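PDB 3NDN: O-succinylhomoserine sulfhydrylase from Mycobacterium tuberculosis, which probably catalyses formation of L-homocysteine from O-succinyl-L-homoserine and hydrogen sulfide in methionine biosynthesis, using a pyridoxal 5'-phosphate cofactor. Local coordinates for residues T102-G105 with M106-V109; L270-G273 with L274-L277; S287-R290 with I291-L295; K341-A344 with F345-L348; L399-T402 with D403-I406. All blocks are in the same frame, centred on the assembly; numbering follows the deposited sequence.

Contact 1 lies at the active site: the start of helix 105-114 binds the phosphate of the pyridoxal phosphate-modified lysine at position 227. Contact 2, its centre about 18 Å from that of contact 1, leads out of helix 264-273 toward helix 277-296, which carries contact 3, its centre about 26 Å from that of contact 2. Contacts 3 and 5 touch, their centres about 11 Å apart: Arg-290 NH2 makes a salt bridge with Asp-403 OD1 at 3.1 Å, and Phe-294 packs on Ile-406. Contact 4, on helix 340-350, comes within about 8 Å of contact 3 between nearest atoms. Contacts 1 and 4 both reach the second subunit, contacts 2 and 5 the third.

Contact 1: T102-G105 with M106-V109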
loop_
_atom_site.group_PDB
_atom_site.type_symbol
_atom_site.label_atom_id
_atom_site.label_comp_id
_atom_site.label_asym_id
_atom_site.label_seq_id
_atom_site.Cartn_x
_atom_site.Cartn_y
_atom_site.Cartn_z
ATOM N N THR A 102 -15.385 5.893 9.668
ATOM C CA THR A 102 -14.623 5.926 10.956
ATOM C C THR A 102 -13.422 4.942 10.968
ATOM O O THR A 102 -13.290 4.125 10.054
ATOM C CB THR A 102 -15.529 5.588 12.154
ATOM O OG1 THR A 102 -15.904 4.208 12.092
ATOM C CG2 THR A 102 -16.810 6.458 12.213
ATOM N N ALA A 103 -12.572 5.002 12.008
ATOM C CA ALA A 103 -11.349 4.165 12.101
ATOM C C ALA A 103 -11.651 2.675 12.407
ATOM O O ALA A 103 -10.823 1.803 12.131
ATOM C CB ALA A 103 -10.373 4.732 13.181
ATOM N N SER A 104 -12.817 2.405 12.968
ATOM C CA SER A 104 -13.195 1.036 13.388
ATOM C C SER A 104 -14.698 0.957 13.603
ATOM O O SER A 104 -15.373 1.987 13.619
ATOM C CB SER A 104 -12.451 0.644 14.681
ATOM O OG SER A 104 -12.950 1.368 15.807
ATOM N N GLY A 105 -15.239 -0.257 13.762
ATOM C CA GLY A 105 -16.646 -0.416 14.130
ATOM C C GLY A 105 -16.985 0.173 15.504
ATOM O O GLY A 105 -18.012 0.819 15.655
ATOM N N MET A 106 -16.116 -0.026 16.497
ATOM C CA MET A 106 -16.345 0.549 17.836
ATOM C C MET A 106 -16.329 2.090 17.836
ATOM O O MET A 106 -17.088 2.731 18.586
ATOM C CB MET A 106 -15.359 -0.011 18.868
ATOM C CG MET A 106 -15.669 -1.443 19.351
ATOM S SD MET A 106 -17.412 -1.825 19.681
ATOM C CE MET A 106 -17.790 -0.735 21.056
ATOM N N ALA A 107 -15.493 2.672 16.981
ATOM C CA ALA A 107 -15.508 4.122 16.750
ATOM C C ALA A 107 -16.865 4.595 16.216
ATOM O O ALA A 107 -17.355 5.640 16.655
ATOM C CB ALA A 107 -14.386 4.538 15.830
ATOM N N ALA A 108 -17.481 3.823 15.300
ATOM C CA ALA A 108 -18.841 4.130 14.828
ATOM C C ALA A 108 -19.886 4.043 15.957
ATOM O O ALA A 108 -20.722 4.926 16.076
ATOM C CB ALA A 108 -19.255 3.227 13.632
ATOM N N VAL A 109 -19.830 2.975 16.760
ATOM C CA VAL A 109 -20.740 2.795 17.889
ATOM C C VAL A 109 -20.639 3.929 18.927
ATOM O O VAL A 109 -21.663 4.526 19.302
ATOM C CB VAL A 109 -20.530 1.410 18.593
ATOM C CG1 VAL A 109 -21.403 1.295 19.845
ATOM C CG2 VAL A 109 -20.810 0.275 17.627
#
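The N-cap of helix 105-114, at the phosphate site of the cofactor, is made where Ser-104 meets Ala-107. Ser-104 OG accepts the backbone N-H of Ala-107 at 3.1 Å with an angle of 159° at the hydrogen. Chi1 of 71° sets the hydroxyl between its own backbone N and carbonyl carbon, turned onto the first turn of the helix, and the same oxygen bonds to Gly-259 O of the second subunit. The carbonyl of Ser-104 is gripped twice, from opposite faces of its plane: Thr-102 OG1 donates to Ser-104 O over 2.7 Å, and Ala-108 N reaches it at 3.3 Å. Thr-102 CB also lies 4.0 Å from Ala-107 CB. One residue on, Val-109 N bonds to Gly-105 O at 3.0 Å, while Val-109 CG2 rests 3.5 Å from that oxygen. The N-H groups of Gly-105 and Met-106 turn instead to the cofactor, bonding to OP2 and OP3 of the modified residue at position 227. Ser-104 thus takes up the N-H of Ala-107 while the two preceding ones serve the phosphate, whose negative charge is probably further stabilised by the positive end of the helix dipole.

Contact 2: L270-G273 with L274-L277; sequences LLKG and LETL
Lys-272 and Glu-275 form the charged part of this contact, side by side and pointing the same way. Lys-272 NZ makes a salt bridge to Glu-275 OE2 at 3.0 Å, arriving on the syn side and 28° out of the carboxylate plane. Bends at chi2 (-59°) and chi3 (-79°) curl the lysine round to the side of Glu-275, bringing CE to 3.6 Å from Glu-275 OE2. A water lies beside the pair, 2.8 Å from Glu-275 OE1 and more weakly held by Lys-272 NZ. Both charges have further partners: Lys-272 NZ meets Glu-46, while Glu-275 meets Arg-89 and, on the third subunit, Gln-232 and Lys-364. Lys-272, Arg-89 and Lys-364 of the third subunit probably keep the glutamate ionised despite the nearby carboxylate of Glu-46.

The backbone bonds are irregular. Glu-275 N donates to Lys-272 O at 3.2 Å from well above the carbonyl plane, and Leu-274 N reaches Leu-270 O only weakly. Gly-273 O receives a weak bond from Thr-276 N at 3.3 Å and is also held by Arg-280, whose NE bonds to Thr-276 OG1.

Leu-274 lies back over the carbonyls of the preceding turn, its CB 3.6 Å from Leu-271 O and its CG equally close to Leu-270 O. Apolar packing lies beyond the two segments, where Leu-270 and Leu-274 both press on Phe-86 of helix 81-94. The shift from i to i+4 toward i to i+3 bonding accompanies the passage from helix 264-273 to helix 277-296, here beside a subunit interface.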
loop_
_atom_site.group_PDB
_atom_site.type_symbol
_atom_site.label_atom_id
_atom_site.label_comp_id
_atom_site.label_asym_id
_atom_site.label_seq_id
_atom_site.Cartn_x
_atom_site.Cartn_y
_atom_site.Cartn_z
ATOM N N LEU A 270 -11.448 -1.229 1.492
ATOM C CA LEU A 270 -12.852 -1.461 1.778
ATOM C C LEU A 270 -13.801 -1.195 0.601
ATOM O O LEU A 270 -14.730 -1.948 0.410
ATOM C CB LEU A 270 -13.289 -0.677 3.031
ATOM C CG LEU A 270 -12.536 -1.041 4.323
ATOM C CD1 LEU A 270 -12.986 -0.175 5.506
ATOM C CD2 LEU A 270 -12.685 -2.528 4.672
ATOM N N LEU A 271 -13.583 -0.120 -0.166
ATOM C CA LEU A 271 -14.435 0.178 -1.334
ATOM C C LEU A 271 -14.310 -0.879 -2.444
ATOM O O LEU A 271 -15.285 -1.155 -3.171
ATOM C CB LEU A 271 -14.147 1.622 -1.878
ATOM C CG LEU A 271 -12.853 1.961 -2.632
ATOM C CD1 LEU A 271 -12.980 1.625 -4.179
ATOM C CD2 LEU A 271 -12.450 3.435 -2.470
ATOM N N LYS A 272 -13.128 -1.491 -2.567
ATOM C CA LYS A 272 -12.935 -2.551 -3.533
ATOM C C LYS A 272 -13.578 -3.835 -2.950
ATOM O O LYS A 272 -14.111 -4.643 -3.692
ATOM C CB LYS A 272 -11.439 -2.767 -3.847
ATOM C CG LYS A 272 -10.730 -1.562 -4.528
ATOM C CD LYS A 272 -11.385 -1.151 -5.876
ATOM C CE LYS A 272 -10.966 -2.058 -7.019
ATOM N NZ LYS A 272 -11.619 -1.667 -8.327
ATOM N N GLY A 273 -13.568 -3.982 -1.627
ATOM C CA GLY A 273 -14.290 -5.136 -0.993
ATOM C C GLY A 273 -15.801 -5.086 -1.247
ATOM O O GLY A 273 -16.472 -6.128 -1.355
ATOM N N LEU A 274 -16.342 -3.875 -1.349
ATOM C CA LEU A 274 -17.793 -3.700 -1.544
ATOM C C LEU A 274 -18.249 -4.215 -2.932
ATOM O O LEU A 274 -19.413 -4.585 -3.120
ATOM C CB LEU A 274 -18.194 -2.239 -1.339
ATOM C CG LEU A 274 -18.261 -1.697 0.107
ATOM C CD1 LEU A 274 -18.525 -0.188 0.048
ATOM C CD2 LEU A 274 -19.340 -2.414 0.954
ATOM N N GLU A 275 -17.320 -4.290 -3.879
ATOM C CA GLU A 275 -17.642 -4.802 -5.245
ATOM C C GLU A 275 -18.053 -6.280 -5.252
ATOM O O GLU A 275 -18.887 -6.693 -6.067
ATOM C CB GLU A 275 -16.480 -4.607 -6.201
ATOM C CG GLU A 275 -16.099 -3.122 -6.432
ATOM C CD GLU A 275 -14.965 -2.913 -7.422
ATOM O OE1 GLU A 275 -14.535 -3.886 -8.105
ATOM O OE2 GLU A 275 -14.512 -1.742 -7.546
ATOM N N THR A 276 -17.452 -7.072 -4.369
ATOM C CA THR A 276 -17.745 -8.525 -4.289
ATOM C C THR A 276 -18.660 -8.954 -3.130
ATOM O O THR A 276 -18.921 -10.171 -2.940
ATOM C CB THR A 276 -16.440 -9.380 -4.214
ATOM O OG1 THR A 276 -15.669 -8.963 -3.081
ATOM C CG2 THR A 276 -15.600 -9.248 -5.483
ATOM N N LEU A 277 -19.178 -7.994 -2.368
ATOM C CA LEU A 277 -19.975 -8.320 -1.167
ATOM C C LEU A 277 -21.177 -9.220 -1.477
ATOM O O LEU A 277 -21.403 -10.237 -0.787
ATOM C CB LEU A 277 -20.418 -7.046 -0.411
ATOM C CG LEU A 277 -21.145 -7.112 0.959
ATOM C CD1 LEU A 277 -20.297 -7.744 2.057
ATOM C CD2 LEU A 277 -21.591 -5.730 1.392
HETATM O O HOH W 1 -13.443 -3.006 -10.554
#

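Contact 3: S287-R290 with I291-L295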
loop_
_atom_site.group_PDB
_atom_site.type_symbol
_atom_site.label_atom_id
_atom_site.label_comp_id
_atom_site.label_asym_id
_atom_site.label_seq_id
_atom_site.Cartn_x
_atom_site.Cartn_y
_atom_site.Cartn_z
ATOM N N SER A 287 -23.806 -21.860 2.334
ATOM C CA SER A 287 -22.890 -22.820 2.956
ATOM C C SER A 287 -23.208 -23.003 4.452
ATOM O O SER A 287 -23.276 -24.139 4.954
ATOM C CB SER A 287 -21.438 -22.369 2.736
ATOM O OG SER A 287 -20.508 -23.286 3.298
ATOM N N ALA A 288 -23.455 -21.894 5.146
ATOM C CA ALA A 288 -23.806 -21.951 6.581
ATOM C C ALA A 288 -25.146 -22.704 6.826
ATOM O O ALA A 288 -25.281 -23.476 7.804
ATOM C CB ALA A 288 -23.849 -20.555 7.159
ATOM N N GLN A 289 -26.117 -22.510 5.925
ATOM C CA GLN A 289 -27.409 -23.234 5.987
ATOM C C GLN A 289 -27.179 -24.747 5.924
ATOM O O GLN A 289 -27.780 -25.499 6.695
ATOM C CB GLN A 289 -28.323 -22.779 4.832
ATOM C CG GLN A 289 -29.697 -23.457 4.761
ATOM C CD GLN A 289 -30.729 -22.822 5.681
ATOM O OE1 GLN A 289 -30.865 -21.598 5.742
ATOM N NE2 GLN A 289 -31.491 -23.660 6.372
ATOM N N ARG A 290 -26.318 -25.196 5.004
ATOM C CA ARG A 290 -25.989 -26.626 4.877
ATOM C C ARG A 290 -25.268 -27.183 6.113
ATOM O O ARG A 290 -25.523 -28.312 6.529
ATOM C CB ARG A 290 -25.142 -26.918 3.615
ATOM C CG ARG A 290 -25.894 -26.910 2.278
ATOM C CD ARG A 290 -24.991 -27.374 1.107
ATOM N NE ARG A 290 -24.413 -28.695 1.363
ATOM C CZ ARG A 290 -23.405 -29.252 0.690
ATOM N NH1 ARG A 290 -22.820 -28.625 -0.324
ATOM N NH2 ARG A 290 -22.976 -30.460 1.042
ATOM N N ILE A 291 -24.348 -26.398 6.666
ATOM C CA ILE A 291 -23.577 -26.785 7.865
ATOM C C ILE A 291 -24.476 -26.873 9.116
ATOM O O ILE A 291 -24.334 -27.798 9.934
ATOM C CB ILE A 291 -22.310 -25.847 8.058
ATOM C CG1 ILE A 291 -21.251 -26.161 6.992
ATOM C CG2 ILE A 291 -21.678 -25.999 9.464
ATOM C CD1 ILE A 291 -20.194 -25.053 6.761
ATOM N N ALA A 292 -25.419 -25.941 9.245
ATOM C CA ALA A 292 -26.385 -25.954 10.350
ATOM C C ALA A 292 -27.257 -27.212 10.318
ATOM O O ALA A 292 -27.481 -27.847 11.354
ATOM C CB ALA A 292 -27.257 -24.704 10.310
ATOM N N GLU A 293 -27.720 -27.581 9.119
ATOM C CA GLU A 293 -28.521 -28.791 8.934
ATOM C C GLU A 293 -27.725 -30.083 9.223
ATOM O O GLU A 293 -28.267 -31.048 9.789
ATOM C CB GLU A 293 -29.144 -28.800 7.524
ATOM C CG GLU A 293 -30.182 -27.685 7.307
ATOM C CD GLU A 293 -30.553 -27.469 5.842
ATOM O OE1 GLU A 293 -29.869 -28.022 4.948
ATOM O OE2 GLU A 293 -31.526 -26.723 5.583
ATOM N N PHE A 294 -26.443 -30.095 8.852
ATOM C CA PHE A 294 -25.562 -31.242 9.107
ATOM C C PHE A 294 -25.325 -31.443 10.611
ATOM O O PHE A 294 -25.436 -32.565 11.120
ATOM C CB PHE A 294 -24.230 -31.121 8.337
ATOM C CG PHE A 294 -23.194 -32.143 8.751
ATOM C CD1 PHE A 294 -23.233 -33.442 8.235
ATOM C CD2 PHE A 294 -22.214 -31.818 9.685
ATOM C CE1 PHE A 294 -22.291 -34.386 8.623
ATOM C CE2 PHE A 294 -21.263 -32.761 10.087
ATOM C CZ PHE A 294 -21.302 -34.044 9.558
ATOM N N LEU A 295 -25.030 -30.354 11.313
ATOM C CA LEU A 295 -24.869 -30.383 12.774
ATOM C C LEU A 295 -26.173 -30.813 13.489
ATOM O O LEU A 295 -26.142 -31.645 14.403
ATOM C CB LEU A 295 -24.351 -29.041 13.297
ATOM C CG LEU A 295 -22.855 -28.744 13.083
ATOM C CD1 LEU A 295 -22.540 -27.232 13.121
ATOM C CD2 LEU A 295 -21.970 -29.507 14.075
#
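Ser-287 to Phe-294 lie within helix 277-296, where Ile-291 N, Ala-292 N, Glu-293 N and Phe-294 N donate to the carbonyls of Ser-287, Ala-288, Gln-289 and Arg-290 in regular i to i+4 bonds of 2.9 to 3.2 Å. On the outward side, Gln-289 and Glu-293 are joined by their side chains as well: Gln-289 NE2 donates to Glu-293 OE2 over 3.2 Å, with an angle of 161° at the hydrogen. The acceptor lies close to the amide plane of the glutamine, yet the donor stands above the carboxylate, 50° out of its plane. Gln-289 leaves CA with CG trans to the backbone N and then bends at chi2 (83°), which brings NE2 within bonding distance of the Glu-293 carboxylate. Glu-293 is extended beyond CG, and its CG packs 3.3 Å from Gln-289 O. The glutamine NE2 has a weak bond to Tyr-308 O besides.

On the buried side, Ile-291 lies along the preceding turn, its CG1 3.5 Å from Ser-287 O and its CD1 3.9 Å from Ser-287 OG, a hydroxyl that is hydrogen-bonded with Thr-402 OG1. Ala-292 CB comes to 3.4 Å from Ala-288 O. Phe-294, partly exposed, sets CB 3.6 Å from Arg-290 O and carries its ring away from that turn. Among the neighbouring elements, Ile-291 touches Ile-409 and Phe-294 touches Ile-406 of helix 402-413, while Leu-295 packs on strands 301-305 and 328-333.

Contact 4: K341-A344 with F345-L348; sequences KQRA and FEVL
Phe-345 packs back on Lys-341, one turn earlier in helix 340-350. Its CB lies 3.6 Å from Lys-341 O. Chi1 of -85° places CG beside the backbone N, so that CG stays near that carbonyl oxygen and CD1 approaches Lys-341 O to 3.6 Å. Further out the ring passes from backbone to side chain: CZ, at the far end, meets Lys-341 CE at 3.8 Å, and CE2 lies 4.1 Å from the same carbon. The lysine is fully extended and runs alongside the ring, its CG 4.3 Å above one face and offset toward the rim. Lys-341 NZ continues to a salt bridge with Glu-63 of the second subunit, and the phenyl ring meets His-369 edge to face.

On another side of the helix, Arg-343 NH1 makes a salt bridge to Glu-346 OE1 at 3.0 Å. Its hydrogen bond is weak, bent to 129° at the hydrogen, and the guanidinium and carboxylate planes stand 84° apart. Val-347 CG2 covers one guanidinium face, 3.8 Å from NH1, while Arg-343 NH2 bonds to Leu-413 O. Such i to i+3 and i to i+4 pairs are typical of an alpha-helix; this one is partly exposed, with Val-347 on Leu-333 of strand 328-333 and with Phe-345 and Leu-348 on Ala-59 of the second subunit.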
loop_
_atom_site.group_PDB
_atom_site.type_symbol
_atom_site.label_atom_id
_atom_site.label_comp_id
_atom_site.label_asym_id
_atom_site.label_seq_id
_atom_site.Cartn_x
_atom_site.Cartn_y
_atom_site.Cartn_z
ATOM N N LYS A 341 -16.203 -28.896 29.130
ATOM C CA LYS A 341 -15.028 -28.081 28.752
ATOM C C LYS A 341 -13.949 -28.944 28.084
ATOM O O LYS A 341 -13.410 -28.571 27.040
ATOM C CB LYS A 341 -14.438 -27.331 29.964
ATOM C CG LYS A 341 -13.242 -26.418 29.623
ATOM C CD LYS A 341 -12.711 -25.629 30.842
ATOM C CE LYS A 341 -11.551 -24.704 30.421
ATOM N NZ LYS A 341 -11.045 -23.791 31.504
ATOM N N GLN A 342 -13.652 -30.098 28.690
ATOM C CA GLN A 342 -12.657 -31.037 28.159
ATOM C C GLN A 342 -13.059 -31.524 26.764
ATOM O O GLN A 342 -12.214 -31.698 25.883
ATOM C CB GLN A 342 -12.492 -32.255 29.087
ATOM C CG GLN A 342 -11.581 -32.058 30.285
ATOM C CD GLN A 342 -11.557 -33.281 31.216
ATOM O OE1 GLN A 342 -12.555 -33.610 31.860
ATOM N NE2 GLN A 342 -10.408 -33.941 31.298
ATOM N N ARG A 343 -14.352 -31.748 26.585
ATOM C CA ARG A 343 -14.886 -32.277 25.337
ATOM C C ARG A 343 -14.832 -31.209 24.232
ATOM O O ARG A 343 -14.427 -31.500 23.100
ATOM C CB ARG A 343 -16.307 -32.788 25.576
ATOM C CG ARG A 343 -17.014 -33.357 24.356
ATOM C CD ARG A 343 -16.645 -34.819 24.034
ATOM N NE ARG A 343 -17.243 -35.210 22.752
ATOM C CZ ARG A 343 -16.573 -35.351 21.608
ATOM N NH1 ARG A 343 -15.254 -35.164 21.564
ATOM N NH2 ARG A 343 -17.226 -35.690 20.502
ATOM N N ALA A 344 -15.235 -29.985 24.569
ATOM C CA ALA A 344 -15.125 -28.839 23.641
ATOM C C ALA A 344 -13.683 -28.575 23.180
ATOM O O ALA A 344 -13.436 -28.398 21.989
ATOM C CB ALA A 344 -15.728 -27.571 24.260
ATOM N N PHE A 345 -12.737 -28.553 24.122
ATOM C CA PHE A 345 -11.318 -28.363 23.791
ATOM C C PHE A 345 -10.794 -29.461 22.858
ATOM O O PHE A 345 -10.006 -29.197 21.960
ATOM C CB PHE A 345 -10.462 -28.302 25.067
ATOM C CG PHE A 345 -10.385 -26.932 25.698
ATOM C CD1 PHE A 345 -11.426 -26.009 25.554
ATOM C CD2 PHE A 345 -9.274 -26.572 26.469
ATOM C CE1 PHE A 345 -11.355 -24.745 26.149
ATOM C CE2 PHE A 345 -9.197 -25.316 27.068
ATOM C CZ PHE A 345 -10.243 -24.402 26.909
ATOM N N GLU A 346 -11.241 -30.693 23.080
ATOM C CA GLU A 346 -10.846 -31.835 22.260
ATOM C C GLU A 346 -11.258 -31.659 20.792
ATOM O O GLU A 346 -10.492 -31.986 19.872
ATOM C CB GLU A 346 -11.454 -33.131 22.834
ATOM C CG GLU A 346 -10.918 -34.398 22.179
ATOM C CD GLU A 346 -11.608 -35.685 22.658
ATOM O OE1 GLU A 346 -12.781 -35.637 23.108
ATOM O OE2 GLU A 346 -10.960 -36.753 22.567
ATOM N N VAL A 347 -12.463 -31.135 20.585
ATOM C CA VAL A 347 -13.031 -30.923 19.244
ATOM C C VAL A 347 -12.270 -29.816 18.496
ATOM O O VAL A 347 -11.881 -29.991 17.327
ATOM C CB VAL A 347 -14.560 -30.597 19.321
ATOM C CG1 VAL A 347 -15.126 -30.213 17.956
ATOM C CG2 VAL A 347 -15.350 -31.789 19.909
ATOM N N LEU A 348 -12.035 -28.700 19.170
ATOM C CA LEU A 348 -11.271 -27.603 18.550
ATOM C C LEU A 348 -9.864 -28.056 18.157
ATOM O O LEU A 348 -9.381 -27.720 17.076
ATOM C CB LEU A 348 -11.214 -26.377 19.458
ATOM C CG LEU A 348 -12.275 -25.283 19.251
ATOM C CD1 LEU A 348 -13.687 -25.800 19.461
ATOM C CD2 LEU A 348 -11.976 -24.148 20.216
#

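Contact 5: L399-T402 with D403-I406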
loop_
_atom_site.group_PDB
_atom_site.type_symbol
_atom_site.label_atom_id
_atom_site.label_comp_id
_atom_site.label_asym_id
_atom_site.label_seq_id
_atom_site.Cartn_x
_atom_site.Cartn_y
_atom_site.Cartn_z
ATOM N N LEU A 399 -15.415 -19.331 2.545
ATOM C CA LEU A 399 -15.580 -19.625 1.119
ATOM C C LEU A 399 -14.988 -20.955 0.649
ATOM O O LEU A 399 -15.081 -21.295 -0.538
ATOM C CB LEU A 399 -15.024 -18.446 0.275
ATOM C CG LEU A 399 -15.756 -17.102 0.348
ATOM C CD1 LEU A 399 -15.040 -15.991 -0.462
ATOM C CD2 LEU A 399 -17.214 -17.221 -0.103
ATOM N N GLU A 400 -14.401 -21.733 1.559
ATOM C CA GLU A 400 -13.919 -23.076 1.196
ATOM C C GLU A 400 -15.095 -23.978 0.726
ATOM O O GLU A 400 -16.269 -23.684 1.011
ATOM C CB GLU A 400 -13.144 -23.741 2.349
ATOM C CG GLU A 400 -12.050 -22.881 2.990
ATOM C CD GLU A 400 -12.532 -22.090 4.213
ATOM O OE1 GLU A 400 -13.706 -21.686 4.266
ATOM O OE2 GLU A 400 -11.720 -21.840 5.121
ATOM N N ASP A 401 -14.779 -25.019 -0.048
ATOM C CA ASP A 401 -15.783 -26.024 -0.466
ATOM C C ASP A 401 -16.594 -26.526 0.739
ATOM O O ASP A 401 -16.022 -26.881 1.762
ATOM C CB ASP A 401 -15.093 -27.208 -1.161
ATOM C CG ASP A 401 -16.081 -28.192 -1.777
ATOM O OD1 ASP A 401 -16.552 -27.946 -2.905
ATOM O OD2 ASP A 401 -16.377 -29.231 -1.143
ATOM N N THR A 402 -17.921 -26.526 0.621
ATOM C CA THR A 402 -18.796 -26.931 1.739
ATOM C C THR A 402 -18.535 -28.382 2.175
ATOM O O THR A 402 -18.579 -28.710 3.368
ATOM C CB THR A 402 -20.303 -26.709 1.413
ATOM O OG1 THR A 402 -20.495 -25.361 0.961
ATOM C CG2 THR A 402 -21.172 -26.943 2.652
ATOM N N ASP A 403 -18.247 -29.238 1.201
ATOM C CA ASP A 403 -17.927 -30.642 1.471
ATOM C C ASP A 403 -16.621 -30.814 2.258
ATOM O O ASP A 403 -16.511 -31.709 3.084
ATOM C CB ASP A 403 -17.841 -31.435 0.156
ATOM C CG ASP A 403 -19.182 -31.547 -0.565
ATOM O OD1 ASP A 403 -20.251 -31.519 0.102
ATOM O OD2 ASP A 403 -19.151 -31.697 -1.809
ATOM N N ASP A 404 -15.625 -29.970 1.987
ATOM C CA ASP A 404 -14.342 -30.045 2.690
ATOM C C ASP A 404 -14.516 -29.597 4.158
ATOM O O ASP A 404 -13.874 -30.149 5.058
ATOM C CB ASP A 404 -13.258 -29.179 2.000
ATOM C CG ASP A 404 -12.798 -29.730 0.629
ATOM O OD1 ASP A 404 -12.850 -30.955 0.392
ATOM O OD2 ASP A 404 -12.347 -28.918 -0.218
ATOM N N LEU A 405 -15.376 -28.600 4.389
ATOM C CA LEU A 405 -15.648 -28.095 5.750
ATOM C C LEU A 405 -16.427 -29.117 6.601
ATOM O O LEU A 405 -16.111 -29.327 7.782
ATOM C CB LEU A 405 -16.380 -26.752 5.708
ATOM C CG LEU A 405 -15.597 -25.531 5.165
ATOM C CD1 LEU A 405 -16.528 -24.371 4.850
ATOM C CD2 LEU A 405 -14.508 -25.092 6.164
ATOM N N ILE A 406 -17.444 -29.724 6.001
ATOM C CA ILE A 406 -18.226 -30.791 6.663
ATOM C C ILE A 406 -17.359 -31.991 7.054
ATOM O O ILE A 406 -17.475 -32.501 8.171
ATOM C CB ILE A 406 -19.479 -31.201 5.831
ATOM C CG1 ILE A 406 -20.537 -30.095 5.936
ATOM C CG2 ILE A 406 -20.070 -32.536 6.345
ATOM C CD1 ILE A 406 -21.649 -30.143 4.894
#
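Asp-401 is the N-cap of helix 402-413, and its side chain turns back onto Asp-403 and Asp-404. Chi1 of -173° puts CG trans to the backbone N, so that OD2 hangs over the first turn; it accepts weakly from Asp-403 N at 3.0 Å and from Asp-404 N at 3.3 Å. The packing is close on the Asp-404 side: Asp-404 crosses Asp-401 at about a right angle, its OD2 3.4 Å from Asp-401 CB. That same oxygen, Asp-404 OD2, is bonded by Thr-29 and Ser-26 of the third subunit. A straighter bond, from Leu-405 N to Asp-401 O at 3.2 Å, starts the helical pattern.

Buried against this turn, Glu-400 crosses Leu-405 at about a right angle, its OE1 3.9 Å from Leu-405 CD1. The glutamate's oxygens are engaged further by Ser-365 and by Arg-33 of the third subunit. Thr-402 turns its hydroxyl to Ser-287 on helix 277-296; its methyl, CG2, lies obliquely across Ile-406, 3.9 Å from Ile-406 CD1.

Toward solvent the contact is looser, and Asp-403 is its exposed part. The carboxylates of Asp-401 and Asp-403 stand 63° apart in plane, and Asp-403 OD2 lies 3.8 Å from Asp-401 OD2, an approach of like charges that the N-terminal end of the helix dipole probably offsets. The other oxygen, Asp-403 OD1, is paired in a salt bridge with Arg-290 NH2.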